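Local coordinates for protein DNA-binding transcriptional repressor YiaJ (Escherichia coli, PDB 1YSQ) that represses transcription of the yiaKLMNOPQRS operon and is represented here by the repressor's C-terminal IclR-type effector domain, at residues Ser32-Asp37 against Pro79-Ser84; Met62-Ser67 against Ile72-Gly77; Ser67-Ile72 against Pro145-Ile150; Ala112-Arg115 against Ala119-Asp122; Ser131-Pro136 against Val160-Leu165. All blocks are in the same frame, centred on the assembly; numbering follows the deposited sequence.

Interaction 1 (Ser32-Asp37 against Pro79-Ser84); sequences SSREDD and PDYVKS. With PO4 (phosphate ion), chain D.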
# COMPACT_ATOMS: atom_id res chain seq x y z
N SER A 32 -5.62 3.57 -0.25
CA SER A 32 -6.36 3.08 0.90
C SER A 32 -6.34 4.06 2.07
O SER A 32 -5.51 4.98 2.11
CB SER A 32 -5.79 1.73 1.35
OG SER A 32 -4.56 1.93 2.05
N SER A 33 -7.27 3.85 3.00
CA SER A 33 -7.24 4.46 4.33
C SER A 33 -7.05 3.32 5.33
O SER A 33 -7.22 2.14 4.99
CB SER A 33 -8.54 5.21 4.63
OG SER A 33 -9.65 4.31 4.60
N ARG A 34 -6.64 3.67 6.54
CA ARG A 34 -6.59 2.69 7.62
C ARG A 34 -7.89 2.69 8.41
O ARG A 34 -8.40 3.73 8.78
CB ARG A 34 -5.42 2.97 8.56
CG ARG A 34 -5.09 1.75 9.42
CD ARG A 34 -4.33 2.06 10.69
NE ARG A 34 -4.14 0.82 11.45
CZ ARG A 34 -3.10 0.57 12.23
NH1 ARG A 34 -2.12 1.46 12.38
NH2 ARG A 34 -3.02 -0.60 12.85
N GLU A 35 -8.43 1.50 8.66
CA GLU A 35 -9.53 1.36 9.61
C GLU A 35 -9.13 0.32 10.64
O GLU A 35 -9.52 -0.85 10.53
CB GLU A 35 -10.82 0.98 8.88
CG GLU A 35 -12.04 0.82 9.77
CD GLU A 35 -13.30 0.63 8.95
OE1 GLU A 35 -13.55 -0.50 8.46
OE2 GLU A 35 -14.01 1.63 8.77
N ASP A 36 -8.32 0.73 11.61
CA ASP A 36 -7.83 -0.18 12.66
C ASP A 36 -7.06 -1.41 12.11
O ASP A 36 -5.92 -1.26 11.66
CB ASP A 36 -9.01 -0.60 13.55
CG ASP A 36 -8.59 -1.33 14.81
OD1 ASP A 36 -7.37 -1.49 15.08
OD2 ASP A 36 -9.45 -1.81 15.59
N ASP A 37 -7.67 -2.60 12.13
CA ASP A 37 -6.99 -3.85 11.77
C ASP A 37 -7.10 -4.28 10.30
O ASP A 37 -6.80 -5.43 9.96
CB ASP A 37 -7.44 -4.99 12.71
CG ASP A 37 -8.87 -5.45 12.43
OD1 ASP A 37 -9.67 -4.65 11.91
OD2 ASP A 37 -9.26 -6.60 12.71
N PRO A 79 4.56 -0.70 18.45
CA PRO A 79 4.88 -2.14 18.41
C PRO A 79 3.94 -3.01 19.23
O PRO A 79 3.78 -4.19 18.89
CB PRO A 79 6.32 -2.23 18.94
CG PRO A 79 6.63 -0.88 19.52
CD PRO A 79 5.65 0.11 19.02
N ASP A 80 3.31 -2.46 20.27
CA ASP A 80 2.34 -3.23 21.05
C ASP A 80 1.15 -3.63 20.17
O ASP A 80 0.53 -4.66 20.40
CB ASP A 80 1.82 -2.43 22.26
CG ASP A 80 2.87 -2.27 23.36
OD1 ASP A 80 3.97 -2.87 23.27
OD2 ASP A 80 2.68 -1.54 24.35
N TYR A 81 0.85 -2.81 19.16
CA TYR A 81 -0.25 -3.14 18.26
C TYR A 81 0.01 -4.48 17.57
O TYR A 81 -0.90 -5.33 17.47
CB TYR A 81 -0.48 -2.03 17.21
CG TYR A 81 -1.73 -2.27 16.37
CD1 TYR A 81 -2.91 -1.57 16.63
CD2 TYR A 81 -1.73 -3.24 15.35
CE1 TYR A 81 -4.07 -1.81 15.87
CE2 TYR A 81 -2.88 -3.50 14.60
CZ TYR A 81 -4.04 -2.77 14.86
OH TYR A 81 -5.19 -3.00 14.13
N VAL A 82 1.25 -4.67 17.10
CA VAL A 82 1.63 -5.83 16.29
C VAL A 82 1.56 -7.11 17.12
O VAL A 82 1.00 -8.12 16.68
CB VAL A 82 3.06 -5.68 15.68
CG1 VAL A 82 3.33 -6.76 14.63
CG2 VAL A 82 3.27 -4.28 15.10
N LYS A 83 2.11 -7.05 18.33
CA LYS A 83 1.99 -8.15 19.29
C LYS A 83 0.53 -8.53 19.56
O LYS A 83 0.17 -9.70 19.42
CB LYS A 83 2.74 -7.84 20.60
CG LYS A 83 2.81 -9.04 21.54
CD LYS A 83 4.12 -9.14 22.30
CE LYS A 83 3.93 -9.86 23.64
NZ LYS A 83 4.02 -8.92 24.80
N SER A 84 -0.31 -7.55 19.91
CA SER A 84 -1.72 -7.82 20.21
C SER A 84 -2.48 -8.27 18.95
O SER A 84 -3.36 -9.12 19.03
CB SER A 84 -2.42 -6.61 20.83
OG SER A 84 -1.69 -6.12 21.94
P PO4 D . -0.88 4.76 11.42
O1 PO4 D . -1.63 4.50 10.12
O2 PO4 D . 0.48 4.09 11.36
O3 PO4 D . -0.75 6.25 11.64
O4 PO4 D . -1.69 4.11 12.52
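R34, near the end of strand 28-35, and Y81, on the first turn of helix 79-88, meet from opposite directions in a cation-pi pair at the surface of this GAF-like IclR domain. The guanidinium does not lie flat on the ring. The two planes stand 68° apart, and NH2 points down onto one face near the rim, 3.1 Å above the ring plane. CZ of R34 is 4.6 Å from the centroid of the Y81 ring, only 19° from the ring normal. An arginine suits the place because its chain, extended from CG to NE, carries the charge across the gap between strand and helix. NE fixes the rotation of the group by bonding the backbone O of D36 at 2.7 Å, in the guanidinium plane and on a lone pair of the carbonyl; NH2 adds a weak bond to the same oxygen. On another edge, NH1 makes a weak hydrogen bond to O4 of a phosphate ion, which V144 N also binds. The phosphate probably comes from the crystallisation liquor. Tyrosine offers both a face for the arginine and a hydroxyl for the turn after the strand. D37 CB packs near that hydroxyl, while the D37 carboxylate turns to H89. At the ring edge, Y81 OH donates to D36 OD1 at 2.8 Å, arriving 39° out of the carboxylate plane.

Interaction 2 (Met62-Ser67 against Ile72-Gly77); sequences MPLYCS and IYMAFG. With PO4 (phosphate ion), chain B.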
# COMPACT_ATOMS: atom_id res chain seq x y z
N MET A 62 -8.66 -5.07 3.39
CA MET A 62 -7.43 -5.76 3.13
C MET A 62 -6.75 -6.03 4.54
O MET A 62 -6.56 -5.07 5.30
CB MET A 62 -6.67 -4.90 2.04
CG MET A 62 -7.62 -3.73 0.98
SD MET A 62 -6.39 -3.39 -0.16
CE MET A 62 -6.14 -1.78 0.23
N PRO A 63 -6.46 -7.29 4.94
CA PRO A 63 -5.81 -7.52 6.27
C PRO A 63 -4.42 -6.88 6.34
O PRO A 63 -3.70 -6.85 5.33
CB PRO A 63 -5.67 -9.04 6.36
CG PRO A 63 -6.62 -9.60 5.35
CD PRO A 63 -6.67 -8.57 4.23
N LEU A 64 -4.06 -6.35 7.49
CA LEU A 64 -2.79 -5.62 7.62
C LEU A 64 -1.55 -6.46 7.27
O LEU A 64 -0.62 -5.95 6.66
CB LEU A 64 -2.63 -5.03 9.02
CG LEU A 64 -3.67 -3.97 9.47
CD1 LEU A 64 -3.31 -3.44 10.85
CD2 LEU A 64 -3.85 -2.84 8.49
N TYR A 65 -1.56 -7.74 7.66
CA TYR A 65 -0.35 -8.57 7.63
C TYR A 65 0.11 -8.97 6.21
O TYR A 65 1.27 -9.31 6.02
CB TYR A 65 -0.51 -9.83 8.50
CG TYR A 65 -1.24 -10.95 7.80
CD1 TYR A 65 -0.54 -12.03 7.24
CD2 TYR A 65 -2.63 -10.92 7.68
CE1 TYR A 65 -1.21 -13.06 6.56
CE2 TYR A 65 -3.32 -11.94 7.02
CZ TYR A 65 -2.60 -13.01 6.46
OH TYR A 65 -3.28 -14.02 5.82
N CYS A 66 -0.82 -8.95 5.25
CA CYS A 66 -0.53 -9.42 3.88
C CYS A 66 -0.71 -8.32 2.82
O CYS A 66 -0.62 -8.58 1.63
CB CYS A 66 -1.37 -10.67 3.54
SG CYS A 66 -3.15 -10.39 3.70
N SER A 67 -0.97 -7.09 3.28
CA SER A 67 -1.15 -5.92 2.42
C SER A 67 0.07 -5.03 2.58
O SER A 67 0.44 -4.69 3.71
CB SER A 67 -2.41 -5.15 2.85
OG SER A 67 -2.47 -3.82 2.33
N ILE A 72 2.63 -0.88 6.00
CA ILE A 72 3.01 0.52 6.25
C ILE A 72 2.27 1.06 7.48
O ILE A 72 2.88 1.66 8.36
CB ILE A 72 2.73 1.37 5.00
CG1 ILE A 72 3.79 1.08 3.94
CG2 ILE A 72 2.68 2.89 5.32
CD1 ILE A 72 3.43 1.60 2.58
N TYR A 73 0.96 0.83 7.55
CA TYR A 73 0.20 1.29 8.72
C TYR A 73 0.78 0.72 10.01
O TYR A 73 0.98 1.45 10.96
CB TYR A 73 -1.28 0.92 8.59
CG TYR A 73 -1.98 1.61 7.43
CD1 TYR A 73 -1.78 2.96 7.18
CD2 TYR A 73 -2.85 0.89 6.60
CE1 TYR A 73 -2.44 3.62 6.12
CE2 TYR A 73 -3.51 1.54 5.52
CZ TYR A 73 -3.30 2.89 5.30
OH TYR A 73 -3.96 3.52 4.26
N MET A 74 1.06 -0.59 10.03
CA MET A 74 1.67 -1.17 11.24
C MET A 74 3.09 -0.63 11.52
O MET A 74 3.46 -0.41 12.68
CB MET A 74 1.69 -2.70 11.19
CG MET A 74 0.28 -3.34 11.40
SD MET A 74 0.23 -5.14 11.79
CE MET A 74 1.02 -5.72 10.46
N ALA A 75 3.87 -0.42 10.46
CA ALA A 75 5.26 0.04 10.61
C ALA A 75 5.34 1.41 11.26
O ALA A 75 6.29 1.71 11.97
CB ALA A 75 5.97 0.05 9.25
N PHE A 76 4.34 2.25 11.01
CA PHE A 76 4.28 3.58 11.62
C PHE A 76 3.42 3.67 12.89
O PHE A 76 3.29 4.75 13.50
CB PHE A 76 3.88 4.61 10.58
CG PHE A 76 5.00 4.95 9.64
CD1 PHE A 76 5.76 6.11 9.84
CD2 PHE A 76 5.31 4.10 8.57
CE1 PHE A 76 6.82 6.43 8.97
CE2 PHE A 76 6.36 4.40 7.70
CZ PHE A 76 7.13 5.56 7.91
N GLY A 77 2.85 2.53 13.28
CA GLY A 77 2.11 2.40 14.53
C GLY A 77 3.00 2.00 15.71
O GLY A 77 4.23 1.99 15.61
P PO4 B . -1.54 -3.68 -1.23
O1 PO4 B . -0.63 -4.92 -1.19
O2 PO4 B . -1.08 -2.61 -0.30
O3 PO4 B . -1.68 -3.12 -2.63
O4 PO4 B . -2.91 -4.16 -0.76
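The ring of Y73 receives L64 at its edge: the methyl CD2 of L64 comes near the ring plane and stops 4.3 Å from CD2 of Y73. The ring of Y65 carries CB of its neighbour C66 over the centre of one face, and the edge of the F76 ring meets the backbone O of I72 in plane. The hydroxyl of Y73 is directed to S32 on strand 28-35, so this tyrosine joins apolar packing here to a polar partner farther off. Y65 touches M74 CE through its backbone CA, while its hydroxyl binds Q94 O. The main contact is between L64 and M74, whose side chains run obliquely past each other. The other L64 methyl, CD1, lies 3.6 Å from M74 CG. The bend at chi3 of M74 (-58°) folds CE back beside L64, 4.0 Å from L64 CB, as is the sulfur. A branched leucine suits the spot because it sends one methyl to each of two neighbouring helix residues, while the unbranched, flexible methionine can follow its contour. No hydrogen bond crosses the contact. This is the apolar packing of a connecting loop, which leaves strand 61-63 and turns back on helix 68-75, the helix it leads into, in the GAF-like fold of IclR effector domains.

Interaction 3 (Ser67-Ile72 against Pro145-Ile150); sequences SAMGKI and PYAVSI. With PO4 (phosphate ion), chain B.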
# COMPACT_ATOMS: atom_id res chain seq x y z
N SER A 67 -0.97 -7.09 3.28
CA SER A 67 -1.15 -5.92 2.42
C SER A 67 0.07 -5.03 2.58
O SER A 67 0.44 -4.69 3.71
CB SER A 67 -2.41 -5.15 2.85
OG SER A 67 -2.47 -3.82 2.33
N ALA A 68 0.69 -4.64 1.46
CA ALA A 68 1.83 -3.72 1.53
C ALA A 68 1.46 -2.40 2.24
O ALA A 68 2.19 -1.92 3.12
CB ALA A 68 2.42 -3.46 0.14
N MET A 69 0.32 -1.82 1.85
CA MET A 69 -0.21 -0.63 2.53
C MET A 69 -0.51 -0.91 4.01
O MET A 69 -0.18 -0.09 4.88
CB MET A 69 -1.45 -0.11 1.79
CG MET A 69 -1.14 0.55 0.40
SD MET A 69 -2.58 1.28 -0.46
CE MET A 69 -3.39 -0.12 -0.82
N GLY A 70 -1.10 -2.08 4.30
CA GLY A 70 -1.37 -2.49 5.68
C GLY A 70 -0.09 -2.60 6.52
O GLY A 70 -0.07 -2.19 7.68
N LYS A 71 0.98 -3.12 5.92
CA LYS A 71 2.27 -3.21 6.62
C LYS A 71 2.83 -1.82 6.92
O LYS A 71 3.40 -1.59 7.99
CB LYS A 71 3.26 -4.07 5.83
CG LYS A 71 2.88 -5.56 5.86
CD LYS A 71 3.99 -6.45 5.25
CE LYS A 71 4.15 -6.16 3.75
NZ LYS A 71 5.15 -7.05 3.08
N ILE A 72 2.63 -0.88 6.00
CA ILE A 72 3.01 0.52 6.25
C ILE A 72 2.27 1.06 7.48
O ILE A 72 2.88 1.66 8.36
CB ILE A 72 2.73 1.37 5.00
CG1 ILE A 72 3.79 1.08 3.94
CG2 ILE A 72 2.68 2.89 5.32
CD1 ILE A 72 3.43 1.60 2.58
N PRO A 145 -2.60 8.33 7.76
CA PRO A 145 -4.02 8.03 7.56
C PRO A 145 -4.33 7.27 6.25
O PRO A 145 -5.35 6.58 6.19
CB PRO A 145 -4.67 9.43 7.57
CG PRO A 145 -3.60 10.31 7.01
CD PRO A 145 -2.32 9.78 7.62
N TYR A 146 -3.46 7.40 5.25
CA TYR A 146 -3.72 6.87 3.89
C TYR A 146 -2.41 6.34 3.33
O TYR A 146 -1.33 6.67 3.83
CB TYR A 146 -4.25 7.94 2.92
CG TYR A 146 -5.44 8.69 3.46
CD1 TYR A 146 -6.71 8.12 3.47
CD2 TYR A 146 -5.28 9.96 4.00
CE1 TYR A 146 -7.79 8.80 4.00
CE2 TYR A 146 -6.37 10.65 4.52
CZ TYR A 146 -7.60 10.06 4.51
OH TYR A 146 -8.66 10.75 5.03
N ALA A 147 -2.51 5.54 2.28
CA ALA A 147 -1.33 4.97 1.64
C ALA A 147 -1.64 4.73 0.17
O ALA A 147 -2.81 4.59 -0.21
CB ALA A 147 -0.92 3.67 2.35
N VAL A 148 -0.59 4.69 -0.65
CA VAL A 148 -0.76 4.50 -2.08
C VAL A 148 0.08 3.30 -2.49
O VAL A 148 1.17 3.12 -1.97
CB VAL A 148 -0.22 5.72 -2.89
CG1 VAL A 148 -0.52 5.58 -4.40
CG2 VAL A 148 -0.77 7.04 -2.36
N SER A 149 -0.41 2.50 -3.44
CA SER A 149 0.40 1.41 -3.95
C SER A 149 0.27 1.20 -5.45
O SER A 149 -0.70 1.64 -6.06
CB SER A 149 0.12 0.11 -3.17
OG SER A 149 -1.10 -0.49 -3.56
N ILE A 150 1.30 0.58 -6.05
CA ILE A 150 1.26 0.17 -7.45
C ILE A 150 1.29 -1.35 -7.48
O ILE A 150 2.16 -1.95 -6.84
CB ILE A 150 2.50 0.72 -8.23
CG1 ILE A 150 2.49 2.26 -8.27
CG2 ILE A 150 2.55 0.10 -9.64
CD1 ILE A 150 3.79 2.90 -8.89
P PO4 B . -1.54 -3.68 -1.23
O1 PO4 B . -0.63 -4.92 -1.19
O2 PO4 B . -1.08 -2.61 -0.30
O3 PO4 B . -1.68 -3.12 -2.63
O4 PO4 B . -2.91 -4.16 -0.76
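M69 of helix 68-75 lies against A147 and S149 of strand 146-153, a helix-on-sheet contact at the heart of the GAF-like domain; the axes of residues 68-72 and 146-150 approach to 8.4 Å, their directions 145° apart. Apolar packing comes first. M69 CG sits 3.7 Å from A147 CB, and the small alanine lets the helix come close to the strand. Van der Waals contacts with polar atoms, not hydrogen bonds, come next: the bend in the methionine chain (chi3 -69°) brings CE to 3.6 Å from S149 OG, while SD passes near the backbone O of A147. Within the helix segment, S67 is the N-cap, and its OG accepts a hydrogen bond from G70 N. The last group of interactions holds a phosphate ion, probably from the crystallisation liquor, in front of the helix start. Backbone amides left without helical partners in this first turn suit an anion, and the positive end of the helix dipole would probably favour one. A68 N donates to O1 at 3.0 Å, S67 OG lies within hydrogen-bonding range of O2 and O4, and S149 OG approaches O3 from the strand. Such a site is consistent with an effector pocket, as in relatives. Of the two amide bonds the straighter is M69 N to phosphate O2, 2.7 Å at 172°.

Interaction 4 (Ala112-Arg115 against Ala119-Asp122); sequences AHIR and AAMD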
# COMPACT_ATOMS: atom_id res chain seq x y z
N ALA A 112 10.50 -2.93 10.74
CA ALA A 112 11.63 -2.04 10.97
C ALA A 112 12.18 -1.48 9.65
O ALA A 112 12.44 -0.29 9.57
CB ALA A 112 12.73 -2.75 11.76
N HIS A 113 12.34 -2.32 8.63
CA HIS A 113 12.78 -1.86 7.32
C HIS A 113 11.81 -0.85 6.71
O HIS A 113 12.25 0.13 6.10
CB HIS A 113 13.01 -3.01 6.33
CG HIS A 113 14.11 -3.96 6.72
ND1 HIS A 113 15.34 -3.53 7.18
CD2 HIS A 113 14.16 -5.31 6.71
CE1 HIS A 113 16.10 -4.58 7.44
NE2 HIS A 113 15.41 -5.67 7.16
N ILE A 114 10.51 -1.13 6.79
CA ILE A 114 9.50 -0.19 6.27
C ILE A 114 9.51 1.17 6.99
O ILE A 114 9.43 2.22 6.35
CB ILE A 114 8.06 -0.82 6.35
CG1 ILE A 114 7.98 -2.04 5.41
CG2 ILE A 114 7.01 0.21 5.97
CD1 ILE A 114 6.82 -3.02 5.76
N ARG A 115 9.59 1.13 8.32
CA ARG A 115 9.61 2.35 9.13
C ARG A 115 10.84 3.22 8.81
O ARG A 115 10.76 4.44 8.69
CB ARG A 115 9.55 2.01 10.63
CG ARG A 115 9.58 3.24 11.58
CD ARG A 115 8.43 4.24 11.37
NE ARG A 115 8.59 5.43 12.23
CZ ARG A 115 9.30 6.51 11.90
NH1 ARG A 115 9.90 6.58 10.72
NH2 ARG A 115 9.39 7.55 12.74
N ALA A 119 8.87 2.81 2.83
CA ALA A 119 8.30 2.05 1.70
C ALA A 119 8.14 0.59 2.05
O ALA A 119 8.91 0.04 2.84
CB ALA A 119 9.17 2.20 0.44
N ALA A 120 7.15 -0.05 1.43
CA ALA A 120 6.91 -1.47 1.62
C ALA A 120 6.69 -2.16 0.28
O ALA A 120 6.34 -1.52 -0.71
CB ALA A 120 5.67 -1.67 2.49
N MET A 121 6.88 -3.47 0.27
CA MET A 121 6.52 -4.26 -0.90
C MET A 121 5.62 -5.40 -0.50
O MET A 121 5.65 -5.85 0.66
CB MET A 121 7.79 -4.79 -1.58
CG MET A 121 8.42 -3.80 -2.58
SD MET A 121 9.74 -4.62 -3.56
CE MET A 121 9.09 -4.74 -4.74
N ASP A 122 4.79 -5.83 -1.44
CA ASP A 122 4.19 -7.13 -1.36
C ASP A 122 5.03 -7.98 -2.31
O ASP A 122 4.97 -7.81 -3.52
CB ASP A 122 2.73 -7.09 -1.79
CG ASP A 122 2.16 -8.48 -2.06
OD1 ASP A 122 2.82 -9.50 -1.71
OD2 ASP A 122 1.06 -8.64 -2.65
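The backbones of I114 and A119 come within 5.2 Å of each other, CA to CA, where the chain leaves helix 104-117 and turns into strand 120-123, the outermost strand on that side of the antiparallel sheet. The turn is so short that a residue of the helix folds against the first residues that follow it. I114 carries the whole helical side. Its CA sends a hydrogen toward the backbone O of A119 in a C-H...O contact, with CA and O 3.5 Å apart and an angle of 147° at the hydrogen. The same oxygen is flanked by the side chain, with CG1 of I114 at 3.4 Å. Beta-branching explains this wrap: CG1 lies beside the backbone N (chi1 -65°) and CG2 beside the carbonyl carbon, and both branches border the A119 oxygen. The longer branch goes on to A120, where I114 CD1 is 3.7 Å from the alanine CB. A methyl is all that A120 presents, which suits a strand residue pressed between this isoleucine and I72 of helix 68-75. A119 turns its own methyl away from the helix segment, toward L166 of helix 162-182. I114 also touches K71, I72 and A75 of helix 68-75, so it is buried where two helices and the sheet edge meet. Hydrogen bonds of S117 to H113 O and A119 N hold the turn itself. Between the two segments no conventional hydrogen bond forms; dispersion between hydrocarbon groups and one weakly polar C-H...O contact imply a fit of apolar shape.

Interaction 5 (Ser131-Pro136 against Val160-Leu165); sequences SCIAVP and VGEKNL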
# COMPACT_ATOMS: atom_id res chain seq x y z
N SER A 131 3.16 -8.64 -7.44
CA SER A 131 3.95 -7.82 -6.51
C SER A 131 3.34 -6.44 -6.36
O SER A 131 2.59 -5.99 -7.24
CB SER A 131 5.37 -7.69 -7.03
OG SER A 131 5.98 -8.96 -7.10
N CYS A 132 3.63 -5.75 -5.25
CA CYS A 132 3.20 -4.36 -5.10
C CYS A 132 4.30 -3.53 -4.45
O CYS A 132 5.16 -4.07 -3.74
CB CYS A 132 1.92 -4.26 -4.25
SG CYS A 132 0.65 -5.41 -4.83
N ILE A 133 4.26 -2.22 -4.69
CA ILE A 133 5.14 -1.26 -3.98
C ILE A 133 4.21 -0.23 -3.36
O ILE A 133 3.31 0.26 -4.03
CB ILE A 133 6.11 -0.54 -4.95
CG1 ILE A 133 6.83 -1.53 -5.86
CG2 ILE A 133 7.15 0.31 -4.17
CD1 ILE A 133 7.38 -0.87 -7.13
N ALA A 134 4.43 0.11 -2.09
CA ALA A 134 3.51 1.00 -1.38
C ALA A 134 4.29 2.07 -0.59
O ALA A 134 5.44 1.84 -0.19
CB ALA A 134 2.61 0.20 -0.44
N VAL A 135 3.65 3.23 -0.41
CA VAL A 135 4.21 4.33 0.37
C VAL A 135 3.13 4.95 1.28
O VAL A 135 1.94 4.90 0.97
CB VAL A 135 4.81 5.46 -0.53
CG1 VAL A 135 6.06 4.99 -1.26
CG2 VAL A 135 3.76 6.01 -1.51
N PRO A 136 3.54 5.55 2.39
CA PRO A 136 2.63 6.30 3.27
C PRO A 136 2.23 7.67 2.70
O PRO A 136 3.00 8.24 1.93
CB PRO A 136 3.45 6.49 4.55
CG PRO A 136 4.90 6.53 4.05
CD PRO A 136 4.92 5.52 2.93
N VAL A 160 11.74 -3.69 -14.59
CA VAL A 160 11.82 -2.23 -14.44
C VAL A 160 12.53 -1.75 -13.17
O VAL A 160 13.15 -0.69 -13.19
CB VAL A 160 10.45 -1.55 -14.57
CG1 VAL A 160 9.92 -1.75 -15.97
CG2 VAL A 160 9.48 -2.11 -13.58
N GLY A 161 12.42 -2.51 -12.09
CA GLY A 161 13.08 -2.21 -10.83
C GLY A 161 12.18 -1.49 -9.83
O GLY A 161 11.40 -0.59 -10.22
N GLU A 162 12.30 -1.85 -8.55
CA GLU A 162 11.49 -1.24 -7.49
C GLU A 162 11.79 0.24 -7.32
O GLU A 162 10.87 1.05 -7.25
CB GLU A 162 11.64 -1.92 -6.12
CG GLU A 162 10.71 -1.29 -5.07
CD GLU A 162 11.16 -1.35 -3.62
OE1 GLU A 162 12.26 -1.86 -3.32
OE2 GLU A 162 10.39 -0.89 -2.75
N LYS A 163 13.07 0.58 -7.24
CA LYS A 163 13.46 1.96 -7.01
C LYS A 163 13.05 2.84 -8.17
O LYS A 163 12.67 4.00 -7.97
CB LYS A 163 14.96 2.07 -6.71
CG LYS A 163 15.37 1.53 -5.32
CD LYS A 163 14.60 2.21 -4.17
CE LYS A 163 15.13 1.79 -2.77
NZ LYS A 163 14.08 1.19 -1.89
N ASN A 164 13.10 2.29 -9.38
CA ASN A 164 12.67 3.03 -10.56
C ASN A 164 11.21 3.46 -10.46
O ASN A 164 10.88 4.61 -10.77
CB ASN A 164 12.91 2.22 -11.84
CG ASN A 164 14.39 2.15 -12.22
OD1 ASN A 164 15.18 3.03 -11.86
ND2 ASN A 164 14.78 1.09 -12.91
N LEU A 165 10.34 2.55 -10.01
CA LEU A 165 8.92 2.85 -9.86
C LEU A 165 8.62 3.59 -8.55
O LEU A 165 7.66 4.36 -8.47
CB LEU A 165 8.10 1.56 -9.93
CG LEU A 165 7.80 1.00 -11.32
CD1 LEU A 165 7.18 -0.39 -11.20
CD2 LEU A 165 6.87 1.95 -12.12
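Helix-on-sheet packing joins I133 of strand 130-137 to E162 and L165 in the first turn of helix 162-182, with the CA atoms of I133 and E162 7.3 Å apart. The CB of I133 is directed toward the helix, and within 131-136 it alone meets residues 160-165; V135 packs farther along the same helix. The CD1 methyl of I133 reaches the helix surface 3.8 Å from L165 CB, the two side chains crossing at about a right angle. The same methyl lies 3.9 Å from CG of E162, so the tip of the isoleucine sits between two residues three apart in the helix. CG1 of I133 stands beside the backbone N (chi1 -50°) and carries CD1 outward, while the second branch, CG2, comes within 3.7 Å of E162 OE2. In this GAF-like domain, helix 162-182 packs on the face of the sheet away from helix 68-75: I133 and V135 also meet L169 on one face, while the intervening A134, its CB directed away from residues 160-165, packs on A68, M69 and I72 on the other. Isoleucine suits its place because a beta-branched chain is at ease in a strand and broad enough to bridge two helix positions. E162 meets I133 with both CG and OE2, its carboxylate end at the partly exposed border; M121 lies beside it too. Just before E162, G161 is the N-cap and links the preceding helix 154-160 to this one. Its phi of 97° would press any CB against the carbonyl O of V160, a strain that glycine avoids.

How the interactions relate
Interactions 2 and 3 share helix 68-75 and meet the same phosphate at its start, their centres 7 Å apart; M62 SD of interaction 2 approaches phosphate O4 at 3.6 Å. Interaction 1 adjoins both: S32 OG is 2.8 Å from Y73 OH, and S32 N bonds to A147 O at 3.0 Å across neighbouring strands. A second phosphate lies beside R34 of interaction 1 and about 3 Å from the Y73 side chain. On the other flank, K71 NZ bonds to M121 O, tying interaction 3 to interaction 4, and strand pairing joins interactions 3, 4 and 5. Interactions 1 and 5, with centres 22 Å apart, stand on opposite sides of the chain's centre.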